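PDB 5N4B: prolyl oligopeptidase from Galerina marginata, which cleaves peptide bonds on the C-terminal side of prolines and macrocyclises a 25-residue peptide intermediate on the way to the amanitin toxins. Local coordinates for residues 95-100 / 130-135; 149-152 / 157-160; 259-264 / 309-314; 691-696 / 701-706. The protein carries 1 engineered substitution. All blocks are in the same frame, centred on the assembly; numbering follows the deposited sequence.

Contact 1 of 4, residues 95-100 / 130-135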
loop_
_atom_site.group_PDB
_atom_site.type_symbol
_atom_site.label_atom_id
_atom_site.label_comp_id
_atom_site.label_asym_id
_atom_site.label_seq_id
_atom_site.Cartn_x
_atom_site.Cartn_y
_atom_site.Cartn_z
ATOM N N HIS A 95 2.413 -24.512 -18.060
ATOM C CA HIS A 95 3.044 -24.635 -16.755
ATOM C C HIS A 95 2.516 -23.564 -15.808
ATOM O O HIS A 95 1.988 -22.542 -16.220
ATOM C CB HIS A 95 4.571 -24.540 -16.919
ATOM C CG HIS A 95 5.166 -25.756 -17.564
ATOM N ND1 HIS A 95 5.865 -26.704 -16.860
ATOM C CD2 HIS A 95 5.054 -26.231 -18.833
ATOM C CE1 HIS A 95 6.236 -27.679 -17.685
ATOM N NE2 HIS A 95 5.739 -27.428 -18.879
ATOM N N TRP A 96 2.671 -23.860 -14.529
ATOM C CA TRP A 96 2.199 -23.025 -13.448
ATOM C C TRP A 96 3.376 -22.344 -12.764
ATOM O O TRP A 96 4.419 -22.965 -12.515
ATOM C CB TRP A 96 1.450 -23.920 -12.451
ATOM C CG TRP A 96 0.213 -24.539 -12.940
ATOM C CD1 TRP A 96 0.123 -25.663 -13.664
ATOM C CD2 TRP A 96 -1.102 -24.085 -12.718
ATOM N NE1 TRP A 96 -1.206 -25.958 -13.916
ATOM C CE2 TRP A 96 -1.970 -24.989 -13.331
ATOM C CE3 TRP A 96 -1.649 -22.983 -12.064
ATOM C CZ2 TRP A 96 -3.354 -24.838 -13.284
ATOM C CZ3 TRP A 96 -3.031 -22.831 -12.045
ATOM C CH2 TRP A 96 -3.853 -23.763 -12.630
ATOM N N TYR A 97 3.192 -21.078 -12.429
ATOM C CA TYR A 97 4.259 -20.256 -11.866
ATOM C C TYR A 97 3.762 -19.597 -10.587
ATOM O O TYR A 97 2.627 -19.119 -10.525
ATOM C CB TYR A 97 4.659 -19.178 -12.870
ATOM C CG TYR A 97 5.272 -19.669 -14.139
ATOM C CD1 TYR A 97 4.504 -20.351 -15.105
ATOM C CD2 TYR A 97 6.616 -19.472 -14.388
ATOM C CE1 TYR A 97 5.088 -20.794 -16.302
ATOM C CE2 TYR A 97 7.189 -19.891 -15.584
ATOM C CZ TYR A 97 6.401 -20.558 -16.524
ATOM O OH TYR A 97 6.985 -20.971 -17.715
ATOM N N TRP A 98 4.611 -19.531 -9.572
ATOM C CA TRP A 98 4.204 -18.978 -8.296
ATOM C C TRP A 98 5.443 -18.482 -7.561
ATOM O O TRP A 98 6.565 -18.956 -7.791
ATOM C CB TRP A 98 3.461 -20.029 -7.428
ATOM C CG TRP A 98 4.303 -21.149 -6.956
ATOM C CD1 TRP A 98 4.916 -21.254 -5.728
ATOM C CD2 TRP A 98 4.668 -22.334 -7.684
ATOM N NE1 TRP A 98 5.655 -22.425 -5.668
ATOM C CE2 TRP A 98 5.520 -23.099 -6.851
ATOM C CE3 TRP A 98 4.381 -22.807 -8.952
ATOM C CZ2 TRP A 98 6.034 -24.337 -7.240
ATOM C CZ3 TRP A 98 4.901 -24.038 -9.331
ATOM C CH2 TRP A 98 5.730 -24.762 -8.493
ATOM N N PHE A 99 5.232 -17.554 -6.635
ATOM C CA PHE A 99 6.321 -17.072 -5.777
ATOM C C PHE A 99 6.417 -17.909 -4.513
ATOM O O PHE A 99 5.421 -18.348 -3.944
ATOM C CB PHE A 99 6.121 -15.592 -5.397
ATOM C CG PHE A 99 6.377 -14.661 -6.526
ATOM C CD1 PHE A 99 7.665 -14.252 -6.818
ATOM C CD2 PHE A 99 5.325 -14.194 -7.282
ATOM C CE1 PHE A 99 7.899 -13.390 -7.867
ATOM C CE2 PHE A 99 5.563 -13.305 -8.313
ATOM C CZ PHE A 99 6.859 -12.912 -8.597
ATOM N N TYR A 100 7.654 -18.116 -4.089
ATOM C CA TYR A 100 7.995 -18.933 -2.931
ATOM C C TYR A 100 9.124 -18.277 -2.158
ATOM O O TYR A 100 10.121 -17.880 -2.765
ATOM C CB TYR A 100 8.420 -20.370 -3.339
ATOM C CG TYR A 100 8.909 -21.256 -2.206
ATOM C CD1 TYR A 100 8.077 -21.590 -1.150
ATOM C CD2 TYR A 100 10.195 -21.691 -2.164
ATOM C CE1 TYR A 100 8.525 -22.370 -0.113
ATOM C CE2 TYR A 100 10.650 -22.496 -1.126
ATOM C CZ TYR A 100 9.789 -22.792 -0.116
ATOM O OH TYR A 100 10.289 -23.592 0.904
ATOM N N ASP A 130 10.869 -25.690 -10.226
ATOM C CA ASP A 130 12.250 -25.237 -10.335
ATOM C C ASP A 130 12.239 -23.709 -10.357
ATOM O O ASP A 130 11.240 -23.070 -10.708
ATOM C CB ASP A 130 12.928 -25.678 -11.666
ATOM C CG ASP A 130 12.789 -27.176 -11.997
ATOM O OD1 ASP A 130 13.180 -27.965 -11.155
ATOM O OD2 ASP A 130 12.279 -27.517 -13.106
ATOM N N VAL A 131 13.352 -23.079 -10.000
ATOM C CA VAL A 131 13.462 -21.630 -10.079
ATOM C C VAL A 131 13.320 -21.201 -11.520
ATOM O O VAL A 131 13.999 -21.724 -12.413
ATOM C CB VAL A 131 14.799 -21.156 -9.485
ATOM C CG1 VAL A 131 15.028 -19.678 -9.743
ATOM C CG2 VAL A 131 14.902 -21.501 -8.004
ATOM N N PHE A 132 12.485 -20.187 -11.753
ATOM C CA PHE A 132 12.440 -19.451 -13.005
ATOM C C PHE A 132 13.104 -18.087 -12.877
ATOM O O PHE A 132 13.934 -17.715 -13.718
ATOM C CB PHE A 132 11.000 -19.304 -13.582
ATOM C CG PHE A 132 10.909 -18.284 -14.631
ATOM C CD1 PHE A 132 11.669 -18.396 -15.770
ATOM C CD2 PHE A 132 10.166 -17.123 -14.478
ATOM C CE1 PHE A 132 11.687 -17.409 -16.694
ATOM C CE2 PHE A 132 10.177 -16.155 -15.392
ATOM C CZ PHE A 132 10.907 -16.269 -16.520
ATOM N N PHE A 133 12.791 -17.331 -11.831
ATOM C CA PHE A 133 13.311 -15.971 -11.735
ATOM C C PHE A 133 13.550 -15.650 -10.279
ATOM O O PHE A 133 12.592 -15.535 -9.487
ATOM C CB PHE A 133 12.353 -14.951 -12.377
ATOM C CG PHE A 133 12.885 -13.557 -12.408
ATOM C CD1 PHE A 133 13.733 -13.168 -13.434
ATOM C CD2 PHE A 133 12.590 -12.644 -11.428
ATOM C CE1 PHE A 133 14.255 -11.889 -13.509
ATOM C CE2 PHE A 133 13.146 -11.334 -11.526
ATOM C CZ PHE A 133 13.989 -11.019 -12.560
ATOM N N ASP A 134 14.822 -15.516 -9.916
ATOM C CA ASP A 134 15.241 -15.211 -8.544
ATOM C C ASP A 134 15.677 -13.751 -8.484
ATOM O O ASP A 134 16.802 -13.420 -8.896
ATOM C CB ASP A 134 16.375 -16.133 -8.104
ATOM C CG ASP A 134 16.802 -15.898 -6.676
ATOM O OD1 ASP A 134 16.347 -14.894 -6.096
ATOM O OD2 ASP A 134 17.591 -16.715 -6.143
ATOM N N PRO A 135 14.838 -12.833 -8.019
ATOM C CA PRO A 135 15.247 -11.424 -8.050
ATOM C C PRO A 135 16.431 -11.138 -7.155
ATOM O O PRO A 135 17.067 -10.074 -7.302
ATOM C CB PRO A 135 13.993 -10.680 -7.588
ATOM C CG PRO A 135 12.993 -11.606 -7.299
ATOM C CD PRO A 135 13.503 -13.012 -7.451
#
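An aromatic edge-to-face pair, Y97 against F132, joins the second strand of a four-stranded antiparallel sheet (96-101) to the corner at the end of the fourth, 129-133, buried in the propeller domain. The two backbones are not neighbours, since strand 109-113 runs between them, and the closest CA atoms, those of Y97 and F132, are 8.3 Å apart. Y97 turns its CE2 edge to the face of F132, with the planes at 90° and the ring centroids 5.8 Å apart; the approach is offset, and the nearest atoms, Y97 CE2 and F132 CG, stand at 4.2 Å. The F132 ring reaches this place with CG anti to the backbone N (chi1 165°). At the polar end of Y97, OH is hydrogen-bonded to D93, which holds the far end of the ring. F132 and F133 both face L110 of the intervening strand, the pattern of a classic beta bulge. Beyond it F133 packs on Y160 and Y97 on F151, both in the next sheet of the domain. The order 84-90, 96-101, 109-113, 129-133, each strand antiparallel to the next, is that of a beta-propeller blade, whose face here packs on the following blade.

Contact 2 of 4, residues 149-152 / 157-160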
loop_
_atom_site.group_PDB
_atom_site.type_symbol
_atom_site.label_atom_id
_atom_site.label_comp_id
_atom_site.label_asym_id
_atom_site.label_seq_id
_atom_site.Cartn_x
_atom_site.Cartn_y
_atom_site.Cartn_z
ATOM N N CYS A 149 6.173 -7.256 -12.118
ATOM C CA CYS A 149 6.406 -8.138 -13.247
ATOM C C CYS A 149 5.112 -8.549 -13.914
ATOM O O CYS A 149 4.013 -8.473 -13.331
ATOM C CB CYS A 149 7.265 -9.345 -12.869
ATOM S SG CYS A 149 6.454 -10.502 -11.762
ATOM N N LYS A 150 5.255 -9.021 -15.154
ATOM C CA LYS A 150 4.084 -9.404 -15.954
ATOM C C LYS A 150 4.527 -10.316 -17.085
ATOM O O LYS A 150 5.326 -9.908 -17.941
ATOM C CB LYS A 150 3.379 -8.149 -16.520
ATOM C CG LYS A 150 1.950 -8.406 -16.998
ATOM C CD LYS A 150 1.029 -8.538 -15.759
ATOM C CE LYS A 150 -0.402 -8.412 -15.999
ATOM N NZ LYS A 150 -0.792 -7.018 -16.434
ATOM N N PHE A 151 3.968 -11.525 -17.130
ATOM C CA PHE A 151 4.151 -12.426 -18.262
ATOM C C PHE A 151 3.269 -11.989 -19.424
ATOM O O PHE A 151 2.145 -11.513 -19.250
ATOM C CB PHE A 151 3.740 -13.838 -17.881
ATOM C CG PHE A 151 4.719 -14.563 -17.000
ATOM C CD1 PHE A 151 5.870 -15.146 -17.492
ATOM C CD2 PHE A 151 4.432 -14.690 -15.658
ATOM C CE1 PHE A 151 6.731 -15.854 -16.664
ATOM C CE2 PHE A 151 5.310 -15.440 -14.845
ATOM C CZ PHE A 151 6.453 -15.987 -15.370
ATOM N N SER A 152 3.759 -12.248 -20.634
ATOM C CA SER A 152 2.958 -12.023 -21.821
ATOM C C SER A 152 1.801 -13.025 -21.884
ATOM O O SER A 152 1.877 -14.130 -21.329
ATOM C CB SER A 152 3.797 -12.118 -23.080
ATOM O OG SER A 152 4.416 -13.382 -23.200
ATOM N N PHE A 157 7.160 -14.601 -22.851
ATOM C CA PHE A 157 8.038 -13.569 -22.361
ATOM C C PHE A 157 7.622 -13.147 -20.968
ATOM O O PHE A 157 6.464 -13.286 -20.571
ATOM C CB PHE A 157 8.103 -12.340 -23.286
ATOM C CG PHE A 157 8.777 -12.632 -24.583
ATOM C CD1 PHE A 157 10.123 -12.831 -24.621
ATOM C CD2 PHE A 157 8.045 -12.810 -25.726
ATOM C CE1 PHE A 157 10.768 -13.126 -25.817
ATOM C CE2 PHE A 157 8.695 -13.101 -26.917
ATOM C CZ PHE A 157 10.019 -13.266 -26.945
ATOM N N PHE A 158 8.605 -12.642 -20.234
ATOM C CA PHE A 158 8.441 -12.168 -18.871
ATOM C C PHE A 158 9.047 -10.785 -18.796
ATOM O O PHE A 158 10.254 -10.625 -18.990
ATOM C CB PHE A 158 9.154 -13.127 -17.923
ATOM C CG PHE A 158 9.142 -12.731 -16.451
ATOM C CD1 PHE A 158 7.961 -12.785 -15.712
ATOM C CD2 PHE A 158 10.299 -12.354 -15.793
ATOM C CE1 PHE A 158 7.969 -12.520 -14.371
ATOM C CE2 PHE A 158 10.286 -12.075 -14.448
ATOM C CZ PHE A 158 9.148 -12.116 -13.751
ATOM N N ALA A 159 8.231 -9.789 -18.530
ATOM C CA ALA A 159 8.691 -8.413 -18.361
ATOM C C ALA A 159 8.820 -8.122 -16.873
ATOM O O ALA A 159 7.968 -8.540 -16.090
ATOM C CB ALA A 159 7.715 -7.441 -19.000
ATOM N N TYR A 160 9.894 -7.456 -16.473
ATOM C CA TYR A 160 10.140 -7.245 -15.061
ATOM C C TYR A 160 10.795 -5.905 -14.825
ATOM O O TYR A 160 11.743 -5.544 -15.530
ATOM C CB TYR A 160 10.971 -8.359 -14.439
ATOM C CG TYR A 160 12.271 -8.675 -15.117
ATOM C CD1 TYR A 160 12.291 -9.453 -16.270
ATOM C CD2 TYR A 160 13.507 -8.338 -14.561
ATOM C CE1 TYR A 160 13.481 -9.820 -16.888
ATOM C CE2 TYR A 160 14.715 -8.729 -15.180
ATOM C CZ TYR A 160 14.661 -9.495 -16.337
ATOM O OH TYR A 160 15.840 -9.925 -16.952
#
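Two donors grip the carbonyl oxygen of K150: the amide of A159, 3.0 Å from A159 N to K150 O, and the indole NE1 of W208. The first bond belongs to a beta hairpin, strands 144-151 and 157-164, the first two of a four-stranded propeller blade. K150 and A159 are a hydrogen-bonded antiparallel pair in it, the amide of K150 bonding in turn to the carbonyl of A159, while the K150 side chain ends on the carbonyl of I206. At the turn end, S152 N lies 2.9 Å from F157 O (170° at the hydrogen). S152 OG takes the amide of F157 at 3.0 Å, from F157 N to S152 OG, and also bonds to D154 within the turn; a chi1 of 59° swings the hydroxyl back to the opposing strand.

C149, F151, F158 and Y160 share one face of the hairpin. There the rings of F151 and F158 meet obliquely, planes at 48°, and the sulfur of C149 lies beside the F158 ring in an oblique sulfur-aromatic contact. The bound peptide packs on C149 and F151 and hydrogen-bonds to the F151 backbone. Over the centre of the F151 ring sits F158 CD1, 3.4 Å from F151 CE1.

Contact 3 of 4, residues 259-264 / 309-314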
loop_
_atom_site.group_PDB
_atom_site.type_symbol
_atom_site.label_atom_id
_atom_site.label_comp_id
_atom_site.label_asym_id
_atom_site.label_seq_id
_atom_site.Cartn_x
_atom_site.Cartn_y
_atom_site.Cartn_z
ATOM N N PRO A 259 0.565 18.791 -17.099
ATOM C CA PRO A 259 1.769 18.001 -16.837
ATOM C C PRO A 259 1.712 17.165 -15.592
ATOM O O PRO A 259 2.567 16.275 -15.464
ATOM C CB PRO A 259 2.882 19.050 -16.767
ATOM C CG PRO A 259 2.185 20.344 -16.622
ATOM C CD PRO A 259 0.834 20.228 -17.189
ATOM N N GLU A 260 0.768 17.399 -14.687
ATOM C CA GLU A 260 0.657 16.644 -13.463
ATOM C C GLU A 260 -0.215 15.398 -13.601
ATOM O O GLU A 260 -0.168 14.545 -12.711
ATOM C CB GLU A 260 0.146 17.531 -12.317
ATOM C CG GLU A 260 -1.350 17.809 -12.254
ATOM C CD GLU A 260 -1.925 18.843 -13.259
ATOM O OE1 GLU A 260 -1.272 19.278 -14.278
ATOM O OE2 GLU A 260 -3.106 19.209 -12.982
ATOM N N TRP A 261 -0.983 15.272 -14.690
ATOM C CA TRP A 261 -1.862 14.113 -14.847
ATOM C C TRP A 261 -1.016 12.868 -15.130
ATOM O O TRP A 261 0.040 12.934 -15.754
ATOM C CB TRP A 261 -2.850 14.319 -15.978
ATOM C CG TRP A 261 -3.844 15.413 -15.773
ATOM C CD1 TRP A 261 -3.835 16.371 -14.801
ATOM C CD2 TRP A 261 -4.975 15.668 -16.592
ATOM N NE1 TRP A 261 -4.928 17.203 -14.976
ATOM C CE2 TRP A 261 -5.637 16.785 -16.066
ATOM C CE3 TRP A 261 -5.492 15.058 -17.725
ATOM C CZ2 TRP A 261 -6.787 17.308 -16.645
ATOM C CZ3 TRP A 261 -6.670 15.562 -18.298
ATOM C CH2 TRP A 261 -7.282 16.691 -17.768
ATOM N N ILE A 262 -1.494 11.720 -14.677
ATOM C CA ILE A 262 -0.882 10.425 -14.938
ATOM C C ILE A 262 -1.903 9.494 -15.598
ATOM O O ILE A 262 -3.110 9.788 -15.656
ATOM C CB ILE A 262 -0.219 9.805 -13.699
ATOM C CG1 ILE A 262 -1.257 9.485 -12.626
ATOM C CG2 ILE A 262 0.878 10.765 -13.195
ATOM C CD1 ILE A 262 -0.681 8.542 -11.511
ATOM N N TYR A 263 -1.398 8.361 -16.076
ATOM C CA TYR A 263 -2.075 7.533 -17.047
ATOM C C TYR A 263 -2.020 6.061 -16.639
ATOM O O TYR A 263 -1.092 5.609 -15.974
ATOM C CB TYR A 263 -1.499 7.705 -18.471
ATOM C CG TYR A 263 -1.502 9.161 -18.816
ATOM C CD1 TYR A 263 -2.697 9.828 -19.002
ATOM C CD2 TYR A 263 -0.323 9.907 -18.808
ATOM C CE1 TYR A 263 -2.710 11.183 -19.211
ATOM C CE2 TYR A 263 -0.346 11.284 -19.033
ATOM C CZ TYR A 263 -1.550 11.891 -19.221
ATOM O OH TYR A 263 -1.625 13.239 -19.409
ATOM N N GLY A 264 -3.046 5.336 -17.021
ATOM C CA GLY A 264 -3.046 3.889 -16.957
ATOM C C GLY A 264 -3.694 3.326 -18.206
ATOM O O GLY A 264 -4.294 4.056 -18.993
ATOM N N ASN A 309 -15.140 11.764 -20.294
ATOM C CA ASN A 309 -14.266 12.885 -20.584
ATOM C C ASN A 309 -14.393 14.039 -19.595
ATOM O O ASN A 309 -13.926 15.142 -19.888
ATOM C CB ASN A 309 -14.467 13.383 -22.008
ATOM C CG ASN A 309 -13.274 14.090 -22.532
ATOM O OD1 ASN A 309 -12.128 13.720 -22.252
ATOM N ND2 ASN A 309 -13.529 15.146 -23.315
ATOM N N GLU A 310 -14.935 13.794 -18.416
ATOM C CA GLU A 310 -14.868 14.730 -17.300
ATOM C C GLU A 310 -14.566 13.914 -16.057
ATOM O O GLU A 310 -14.899 12.723 -15.983
ATOM C CB GLU A 310 -16.195 15.498 -17.123
ATOM C CG GLU A 310 -17.395 14.558 -17.048
ATOM C CD GLU A 310 -18.720 15.200 -16.574
ATOM O OE1 GLU A 310 -18.936 16.411 -16.836
ATOM O OE2 GLU A 310 -19.522 14.488 -15.903
ATOM N N TYR A 311 -13.888 14.542 -15.110
ATOM C CA TYR A 311 -13.548 13.945 -13.826
ATOM C C TYR A 311 -14.762 13.996 -12.913
ATOM O O TYR A 311 -15.139 15.062 -12.419
ATOM C CB TYR A 311 -12.362 14.681 -13.190
ATOM C CG TYR A 311 -11.036 14.346 -13.845
ATOM C CD1 TYR A 311 -10.388 13.149 -13.546
ATOM C CD2 TYR A 311 -10.447 15.199 -14.764
ATOM C CE1 TYR A 311 -9.198 12.812 -14.128
ATOM C CE2 TYR A 311 -9.242 14.887 -15.366
ATOM C CZ TYR A 311 -8.613 13.697 -15.038
ATOM O OH TYR A 311 -7.423 13.355 -15.628
ATOM N N ALA A 312 -15.336 12.835 -12.637
ATOM C CA ALA A 312 -16.529 12.753 -11.790
ATOM C C ALA A 312 -16.610 11.456 -10.988
ATOM O O ALA A 312 -17.213 11.432 -9.910
ATOM C CB ALA A 312 -17.788 12.902 -12.609
ATOM N N ALA A 313 -16.007 10.376 -11.481
ATOM C CA ALA A 313 -16.185 9.084 -10.850
ATOM C C ALA A 313 -15.021 8.173 -11.219
ATOM O O ALA A 313 -14.237 8.466 -12.132
ATOM C CB ALA A 313 -17.522 8.469 -11.294
ATOM N N ASP A 314 -14.937 7.057 -10.507
ATOM C CA ASP A 314 -13.946 6.000 -10.719
ATOM C C ASP A 314 -14.512 5.011 -11.729
ATOM O O ASP A 314 -15.656 4.576 -11.575
ATOM C CB ASP A 314 -13.778 5.332 -9.342
ATOM C CG ASP A 314 -12.737 4.212 -9.268
ATOM O OD1 ASP A 314 -12.348 3.648 -10.292
ATOM O OD2 ASP A 314 -12.348 3.857 -8.117
#
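W261 and Y311 meet as an edge-to-face aromatic pair, with the tyrosine supplying the edge and the indole the face. Their planes stand at 84°, and the centroid of the six-membered ring of W261 is 5.1 Å from that of Y311. The phenol arrives with its OH leading: the oxygen lies over the indole face, offset toward the rim, 3.3 Å from Y311 OH to W261 CE3. Beside it, CE2 of the same ring rests on the outer end of the indole, at 3.6 Å from W261 CH2. Both side chains leave the backbone with CG anti to the carbonyl carbon and beside the amide nitrogen (chi1 -65° for W261 and -75° for Y311), which sends each of them out to span a gap of 11.7 Å between the CA of W261 and the CA of Y311.

In the propeller domain this bridge crosses one four-stranded antiparallel sheet from the lead-in to its first strand, 262-267, to the loop between its last strand, 305-308, and the next sheet. Strands 273-279 and 287-292 lie between, and both aromatic side chains touch Q278 of the former and L287 of the latter, so the pair lies over the inner strands. The W261 indole is also stacked with the ring of H258.

Contact 4 of 4, residues 691-696 / 701-706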
loop_
_atom_site.group_PDB
_atom_site.type_symbol
_atom_site.label_atom_id
_atom_site.label_comp_id
_atom_site.label_asym_id
_atom_site.label_seq_id
_atom_site.Cartn_x
_atom_site.Cartn_y
_atom_site.Cartn_z
ATOM N N LYS A 691 14.633 7.927 14.502
ATOM C CA LYS A 691 15.537 7.021 13.803
ATOM C C LYS A 691 15.509 7.360 12.326
ATOM O O LYS A 691 14.443 7.616 11.760
ATOM C CB LYS A 691 15.056 5.578 13.953
ATOM C CG LYS A 691 15.399 4.951 15.219
ATOM C CD LYS A 691 14.856 3.501 15.256
ATOM C CE LYS A 691 15.449 2.610 14.182
ATOM N NZ LYS A 691 15.041 1.167 14.265
ATOM N N ILE A 692 16.673 7.307 11.680
ATOM C CA ILE A 692 16.842 7.744 10.302
ATOM C C ILE A 692 17.658 6.674 9.597
ATOM O O ILE A 692 18.882 6.594 9.791
ATOM C CB ILE A 692 17.525 9.112 10.197
ATOM C CG1 ILE A 692 16.724 10.145 11.017
ATOM C CG2 ILE A 692 17.600 9.495 8.721
ATOM C CD1 ILE A 692 17.441 11.375 11.481
ATOM N N ASP A 693 17.013 5.869 8.771
ATOM C CA ASP A 693 17.740 4.847 8.019
ATOM C C ASP A 693 18.410 5.512 6.826
ATOM O O ASP A 693 17.718 6.063 5.973
ATOM C CB ASP A 693 16.780 3.744 7.588
ATOM C CG ASP A 693 17.490 2.547 6.912
ATOM O OD1 ASP A 693 18.606 2.713 6.379
ATOM O OD2 ASP A 693 16.929 1.428 6.905
ATOM N N LYS A 694 19.740 5.439 6.747
ATOM C CA LYS A 694 20.490 6.183 5.725
ATOM C C LYS A 694 20.781 5.374 4.465
ATOM O O LYS A 694 21.436 5.888 3.563
ATOM C CB LYS A 694 21.734 6.776 6.362
ATOM C CG LYS A 694 21.290 7.923 7.296
ATOM C CD LYS A 694 22.400 8.649 7.963
ATOM C CE LYS A 694 21.855 9.911 8.601
ATOM N NZ LYS A 694 22.935 10.552 9.357
ATOM N N SER A 695 20.251 4.160 4.343
ATOM C CA SER A 695 20.258 3.449 3.080
ATOM C C SER A 695 19.193 4.065 2.199
ATOM O O SER A 695 18.031 4.159 2.603
ATOM C CB SER A 695 19.990 1.970 3.298
ATOM O OG SER A 695 19.985 1.262 2.056
ATOM N N TRP A 696 19.582 4.517 1.024
ATOM C CA TRP A 696 18.684 5.227 0.119
ATOM C C TRP A 696 17.983 4.214 -0.760
ATOM O O TRP A 696 18.489 3.825 -1.827
ATOM C CB TRP A 696 19.453 6.258 -0.697
ATOM C CG TRP A 696 18.544 7.247 -1.430
ATOM C CD1 TRP A 696 17.633 6.961 -2.373
ATOM C CD2 TRP A 696 18.461 8.644 -1.202
ATOM N NE1 TRP A 696 16.986 8.103 -2.788
ATOM C CE2 TRP A 696 17.483 9.158 -2.087
ATOM C CE3 TRP A 696 19.123 9.510 -0.348
ATOM C CZ2 TRP A 696 17.142 10.507 -2.123
ATOM C CZ3 TRP A 696 18.816 10.835 -0.381
ATOM C CH2 TRP A 696 17.808 11.326 -1.258
ATOM N N MET A 701 11.459 -0.171 -3.532
ATOM C CA MET A 701 12.276 -1.188 -2.903
ATOM C C MET A 701 11.953 -1.273 -1.428
ATOM O O MET A 701 11.648 -0.268 -0.768
ATOM C CB MET A 701 13.759 -0.844 -3.062
ATOM C CG MET A 701 14.225 -0.946 -4.486
ATOM S SD MET A 701 15.975 -0.590 -4.704
ATOM C CE MET A 701 16.759 -1.997 -3.909
ATOM N N GLY A 702 12.104 -2.470 -0.912
ATOM C CA GLY A 702 12.035 -2.722 0.505
ATOM C C GLY A 702 13.410 -2.940 1.127
ATOM O O GLY A 702 14.425 -3.055 0.463
ATOM N N LYS A 703 13.399 -3.006 2.439
ATOM C CA LYS A 703 14.608 -3.294 3.194
ATOM C C LYS A 703 14.871 -4.788 3.243
ATOM O O LYS A 703 13.938 -5.588 3.097
ATOM C CB LYS A 703 14.420 -2.817 4.629
ATOM C CG LYS A 703 14.194 -1.333 4.789
ATOM C CD LYS A 703 14.201 -0.946 6.211
ATOM C CE LYS A 703 13.882 0.531 6.314
ATOM N NZ LYS A 703 14.420 1.134 7.558
ATOM N N PRO A 704 16.101 -5.194 3.550
ATOM C CA PRO A 704 16.349 -6.622 3.788
ATOM C C PRO A 704 15.568 -7.107 5.006
ATOM O O PRO A 704 15.310 -6.356 5.943
ATOM C CB PRO A 704 17.856 -6.705 4.021
ATOM C CG PRO A 704 18.428 -5.361 3.506
ATOM C CD PRO A 704 17.318 -4.370 3.660
ATOM N N THR A 705 15.240 -8.393 4.997
ATOM C CA THR A 705 14.448 -8.969 6.086
ATOM C C THR A 705 15.116 -8.764 7.444
ATOM O O THR A 705 14.450 -8.453 8.426
ATOM C CB THR A 705 14.247 -10.452 5.830
ATOM O OG1 THR A 705 13.589 -10.596 4.575
ATOM C CG2 THR A 705 13.353 -11.053 6.902
ATOM N N ASP A 706 16.424 -8.956 7.523
ATOM C CA ASP A 706 17.088 -8.837 8.812
ATOM C C ASP A 706 16.949 -7.434 9.393
ATOM O O ASP A 706 16.756 -7.264 10.609
ATOM C CB ASP A 706 18.525 -9.373 8.778
ATOM C CG ASP A 706 19.454 -8.716 7.741
ATOM O OD1 ASP A 706 19.144 -7.647 7.146
ATOM O OD2 ASP A 706 20.590 -9.296 7.540
#
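D693 and K703 are joined by a salt bridge from the end of strand 688-693 to the chain entering helix 705-722. The ammonium NZ of K703 lies 2.6 Å from D693 OD2 and uses the anti lone pair of that oxygen, the one turned away from OD1. The two side chains come from opposite directions. D693 has CG anti to its amide nitrogen (chi1 -174°), which points the carboxylate across the gap, and the chain of K703 is extended beyond CG, bringing NZ to the carboxylate; CE follows at 3.2 Å from D693 OD2.

Hydrogen bonding within the first segment settles the other carboxylate oxygen. D693 OD1 accepts the amide of S695, 3.0 Å from S695 N to D693 OD1 and close to straight at 164°, which makes an Asx turn where the chain leaves the strand. Strand 688-693 is the outermost strand at one end of the eight-stranded mixed sheet of the alpha/beta-hydrolase domain, and the loop from it to the last helix carries H699 of the charge relay system.

Other charges surround the pair. K703 NZ has a second salt bridge to D711 and a hydrogen bond to N659, while K691 is bound to D711 and D714. K691 and K703 thus share D711, so the two ammonium groups gather round a common carboxylate. The side chain of K703 is about 9 Å from that of D662, another residue of the relay.

In the fold
Contacts 1 and 2 are buried and touch, their centres about 12 Å apart: the bulged last strand of one propeller sheet packs on the hairpin that opens the next, through a shared aromatic cluster. Contact 3 belongs to the same domain but lies at its surface, about 27 Å from contact 2 between centres. Contact 4 is also a surface contact, in the hydrolase domain. Chemistry follows place: contacts 1 and 3 each rest on one aromatic pair, between non-adjacent strands in contact 1 and between two loops in contact 3, contact 2 adds backbone ladder bonds to its aromatic face, and contact 4 relies on charge.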